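Local atomic coordinates of beta-n-acetylhexosaminidase (Streptococcus pneumoniae, PDB entry 4AZI), a protein that removes terminal beta-linked N-acetylglucosamine residues from glycans, as a family 20 exo-hexosaminidase module of the pneumococcal enzyme StrH. Residues Y196-Y200 and Q201-K205; F306-L309 and A310-Y314. The protein carries 2 engineered substitutions. One frame throughout, in Å; residues are numbered along the deposited sequence.

Contact 1 (Y196-Y200 and Q201-K205)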
# COMPACT_ATOMS: atom_id res chain seq x y z
N TYR A 196 -18.74 8.69 15.62
CA TYR A 196 -18.58 10.09 16.08
C TYR A 196 -18.81 11.12 14.97
O TYR A 196 -19.46 12.14 15.21
CB TYR A 196 -17.21 10.31 16.72
CG TYR A 196 -17.11 9.88 18.17
CD1 TYR A 196 -17.27 8.54 18.54
CD2 TYR A 196 -16.80 10.80 19.17
CE1 TYR A 196 -17.15 8.14 19.86
CE2 TYR A 196 -16.67 10.41 20.49
CZ TYR A 196 -16.85 9.08 20.83
OH TYR A 196 -16.73 8.68 22.14
N LEU A 197 -18.31 10.84 13.77
CA LEU A 197 -18.60 11.67 12.60
C LEU A 197 -20.10 11.82 12.35
O LEU A 197 -20.58 12.94 12.17
CB LEU A 197 -17.91 11.14 11.34
CG LEU A 197 -16.41 11.38 11.16
CD1 LEU A 197 -15.97 10.73 9.86
CD2 LEU A 197 -16.07 12.86 11.15
N LYS A 198 -20.84 10.71 12.34
CA LYS A 198 -22.28 10.76 12.07
C LYS A 198 -23.03 11.54 13.16
O LYS A 198 -23.90 12.37 12.87
CB LYS A 198 -22.88 9.36 11.87
CG LYS A 198 -22.45 8.71 10.56
CD LYS A 198 -23.31 7.51 10.18
CE LYS A 198 -23.05 7.14 8.72
NZ LYS A 198 -23.58 5.81 8.29
N TRP A 199 -22.65 11.27 14.41
CA TRP A 199 -23.19 11.94 15.59
C TRP A 199 -23.05 13.43 15.49
O TRP A 199 -23.98 14.16 15.81
CB TRP A 199 -22.46 11.45 16.84
CG TRP A 199 -22.99 12.01 18.14
CD1 TRP A 199 -22.70 13.24 18.72
CD2 TRP A 199 -23.93 11.36 19.06
NE1 TRP A 199 -23.38 13.39 19.90
CE2 TRP A 199 -24.14 12.31 20.16
CE3 TRP A 199 -24.60 10.14 19.08
CZ2 TRP A 199 -24.98 12.02 21.23
CZ3 TRP A 199 -25.45 9.86 20.16
CH2 TRP A 199 -25.63 10.78 21.21
N TYR A 200 -21.89 13.89 15.04
CA TYR A 200 -21.65 15.32 14.91
C TYR A 200 -22.03 15.90 13.55
O TYR A 200 -21.73 17.06 13.25
CB TYR A 200 -20.20 15.66 15.29
CG TYR A 200 -19.98 15.58 16.78
CD1 TYR A 200 -20.48 16.57 17.64
CD2 TYR A 200 -19.28 14.52 17.35
CE1 TYR A 200 -20.30 16.50 19.01
CE2 TYR A 200 -19.09 14.43 18.72
CZ TYR A 200 -19.60 15.42 19.54
OH TYR A 200 -19.40 15.33 20.90
N GLN A 201 -22.73 15.08 12.75
CA GLN A 201 -23.07 15.39 11.36
C GLN A 201 -21.85 15.87 10.53
O GLN A 201 -21.94 16.80 9.74
CB GLN A 201 -24.25 16.37 11.28
CG GLN A 201 -25.56 15.80 11.81
CD GLN A 201 -26.71 16.78 11.68
OE1 GLN A 201 -26.82 17.50 10.68
NE2 GLN A 201 -27.59 16.81 12.68
N LEU A 202 -20.73 15.18 10.73
CA LEU A 202 -19.49 15.47 9.98
C LEU A 202 -19.09 14.38 8.95
O LEU A 202 -18.06 14.52 8.28
CB LEU A 202 -18.33 15.72 10.96
CG LEU A 202 -18.38 16.97 11.86
CD1 LEU A 202 -17.35 16.86 12.98
CD2 LEU A 202 -18.12 18.22 11.04
N TYR A 203 -19.89 13.32 8.83
CA TYR A 203 -19.59 12.21 7.89
C TYR A 203 -19.69 12.67 6.42
O TYR A 203 -18.90 12.25 5.58
CB TYR A 203 -20.50 11.01 8.15
CG TYR A 203 -20.25 9.77 7.29
CD1 TYR A 203 -19.03 9.09 7.34
CD2 TYR A 203 -21.25 9.25 6.47
CE1 TYR A 203 -18.81 7.96 6.58
CE2 TYR A 203 -21.03 8.10 5.69
CZ TYR A 203 -19.80 7.46 5.76
OH TYR A 203 -19.56 6.33 5.01
N GLY A 204 -20.68 13.53 6.14
CA GLY A 204 -20.80 14.18 4.83
C GLY A 204 -19.56 14.99 4.47
O GLY A 204 -19.15 15.04 3.31
N LYS A 205 -18.95 15.60 5.48
CA LYS A 205 -17.72 16.35 5.27
C LYS A 205 -16.53 15.42 5.06
O LYS A 205 -15.61 15.76 4.31
CB LYS A 205 -17.49 17.38 6.38
CG LYS A 205 -18.51 18.52 6.31
CD LYS A 205 -18.47 19.44 7.53
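Leu-197 and Tyr-203 meet where helix 193-199 ends and, after three residues, helix 203-219 begins. The joint is a Schellman motif. Leu-202 N returns to Leu-197 O at 2.7 Å in a nearly straight bond (163°), and Gln-201 N reaches Lys-198 O at 3.0 Å from above the carbonyl plane. Gln-201 is the C-prime residue and takes the left-handed conformation (phi 49°) that ends the helix; its long polar side chain suits the exposed corner.

Inside the turn, branch CD2 of Leu-197 packs on Leu-202 CB at 3.7 Å, the two leucine side chains crossing at about a right angle. Leu-197 CD1 lies at the edge of the Tyr-203 ring, while the extended chain of Lys-198 runs alongside that ring and sets CE over one face, 4.0 Å from the centroid, in a CH-pi contact. With CG of Tyr-203 anti to its N (chi1 -177°), the ring lies beside the lysine, and its hydroxyl is hydrogen-bonded to Gly-230 O and Tyr-233 N.

Leu-197 also touches Leu-150 and Tyr-184, and Tyr-203 touches Val-239, so this inter-helix corner packs against loops at the periphery of the TIM barrel, in the connection from strand 176-180 to strand 223-227.

Contact 2 (F306-L309 and A310-Y314)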
# COMPACT_ATOMS: atom_id res chain seq x y z
N PHE A 306 -7.25 -17.17 -1.52
CA PHE A 306 -6.66 -15.99 -2.17
C PHE A 306 -7.73 -14.98 -2.52
O PHE A 306 -7.53 -13.77 -2.38
CB PHE A 306 -5.91 -16.44 -3.44
CG PHE A 306 -5.28 -15.31 -4.22
CD1 PHE A 306 -3.99 -14.89 -3.93
CD2 PHE A 306 -5.96 -14.70 -5.27
CE1 PHE A 306 -3.39 -13.87 -4.66
CE2 PHE A 306 -5.37 -13.67 -6.01
CZ PHE A 306 -4.08 -13.26 -5.70
N ASN A 307 -8.87 -15.47 -2.99
CA ASN A 307 -9.97 -14.62 -3.40
C ASN A 307 -10.96 -14.28 -2.27
O ASN A 307 -11.94 -13.56 -2.51
CB ASN A 307 -10.72 -15.24 -4.59
CG ASN A 307 -9.95 -15.12 -5.90
OD1 ASN A 307 -9.20 -14.17 -6.12
ND2 ASN A 307 -10.15 -16.10 -6.79
N GLN A 308 -10.72 -14.77 -1.06
CA GLN A 308 -11.72 -14.57 0.00
C GLN A 308 -11.65 -13.19 0.66
O GLN A 308 -10.68 -12.86 1.31
CB GLN A 308 -11.63 -15.68 1.05
CG GLN A 308 -12.63 -15.52 2.17
CD GLN A 308 -12.79 -16.78 2.98
OE1 GLN A 308 -13.26 -17.80 2.47
NE2 GLN A 308 -12.42 -16.72 4.25
N LEU A 309 -12.70 -12.39 0.48
CA LEU A 309 -12.76 -11.09 1.15
C LEU A 309 -13.13 -11.30 2.61
O LEU A 309 -13.86 -12.24 2.95
CB LEU A 309 -13.75 -10.16 0.45
CG LEU A 309 -13.29 -9.65 -0.93
CD1 LEU A 309 -14.47 -9.31 -1.81
CD2 LEU A 309 -12.35 -8.46 -0.80
N ALA A 310 -12.60 -10.45 3.49
CA ALA A 310 -12.87 -10.54 4.93
C ALA A 310 -14.36 -10.48 5.20
O ALA A 310 -15.07 -9.72 4.56
CB ALA A 310 -12.14 -9.43 5.68
N SER A 311 -14.81 -11.27 6.18
CA SER A 311 -16.24 -11.43 6.54
C SER A 311 -17.08 -12.24 5.55
O SER A 311 -18.32 -12.29 5.67
CB SER A 311 -16.91 -10.07 6.85
OG SER A 311 -17.29 -9.38 5.67
N THR A 312 -16.43 -12.87 4.57
CA THR A 312 -17.14 -13.71 3.60
C THR A 312 -16.52 -15.10 3.50
O THR A 312 -15.32 -15.29 3.77
CB THR A 312 -17.18 -13.11 2.18
OG1 THR A 312 -15.85 -13.08 1.62
CG2 THR A 312 -17.79 -11.71 2.18
N LYS A 313 -17.35 -16.06 3.10
CA LYS A 313 -16.93 -17.44 2.92
C LYS A 313 -16.86 -17.76 1.42
O LYS A 313 -17.89 -17.83 0.74
CB LYS A 313 -17.89 -18.38 3.65
CG LYS A 313 -17.57 -19.86 3.55
CD LYS A 313 -18.57 -20.68 4.36
CE LYS A 313 -18.37 -22.18 4.18
NZ LYS A 313 -16.98 -22.57 4.53
N TYR A 314 -15.64 -17.92 0.92
CA TYR A 314 -15.39 -18.21 -0.49
C TYR A 314 -15.39 -19.73 -0.71
O TYR A 314 -14.81 -20.46 0.10
CB TYR A 314 -14.04 -17.61 -0.91
CG TYR A 314 -13.70 -17.78 -2.37
CD1 TYR A 314 -14.14 -16.87 -3.32
CD2 TYR A 314 -12.91 -18.85 -2.80
CE1 TYR A 314 -13.83 -17.03 -4.67
CE2 TYR A 314 -12.58 -19.01 -4.14
CZ TYR A 314 -13.04 -18.10 -5.07
OH TYR A 314 -12.72 -18.26 -6.40
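A type II beta turn from Leu-309 to Thr-312 reverses the chain in the loop between helix 294-303 and strand 321-329, and the residues flanking it come together. Leu-309 O is gripped twice by Thr-312: the backbone N donates at 3.1 Å and the hydroxyl OG1 at a short 2.5 Å, both from the same face of the carbonyl plane. The hydroxyl can reach back because OG1 sits between the backbone N and the carbonyl carbon (chi1 67°); threonine suits the place because a hydroxyl on CB lets one residue add a second bond, beside its N-H, to the same oxygen. Ser-311 occupies the third position with positive phi, and its OG donates to Ala-310 O.

Beyond the turn, the bond across the loop comes from a side chain. The chain of Gln-308 is extended beyond CG and places OE1 2.8 Å from Tyr-314 N, in a nearly straight bond (171°) that arrives above the plane of the amide carbonyl. Glutamine has the length to span this gap, and its CB also lies 3.7 Å from Tyr-314 CB as the two side chains slide past each other in opposite directions.

The Tyr-314 ring runs alongside Asn-307. Asn-307 CB lies over one ring face, 3.9 Å from the centroid and offset toward the rim, a CH-pi contact, while ND2 makes a weak hydrogen bond to Tyr-314 OH at 3.4 Å. The stronger partner of this short amide is Lys-9, whose NZ donates to OD1.

Leu-309, the buried member, turns its apolar side chain onto Phe-272 and Asn-274 of strand 271-282, Thr-321 of strand 321-329 and Pro-262 of helix 262-267. Gln-308 O accepts from Asn-276 ND2, joining this loop to the seventh barrel strand.

How the contacts relate
Both contacts are local, between residues close in the chain, in connections between strands of one TIM barrel, but they hold different elements and do not touch: their centres are about 30 Å apart and their nearest atoms about 16 Å. Contact 1 joins two successive helices, so helix-end backbone bonds and apolar side chains dominate; it is partly buried, with Leu-197 and Tyr-203 buried and Gln-201 exposed. Contact 2 lies at the surface and has no regular helix or strand of its own; there, hydroxyl and amide side chains supply much of the hydrogen bonding. Each includes a tyrosine ring with a CH-pi neighbour, buried in 201-205 but partly exposed in 310-314.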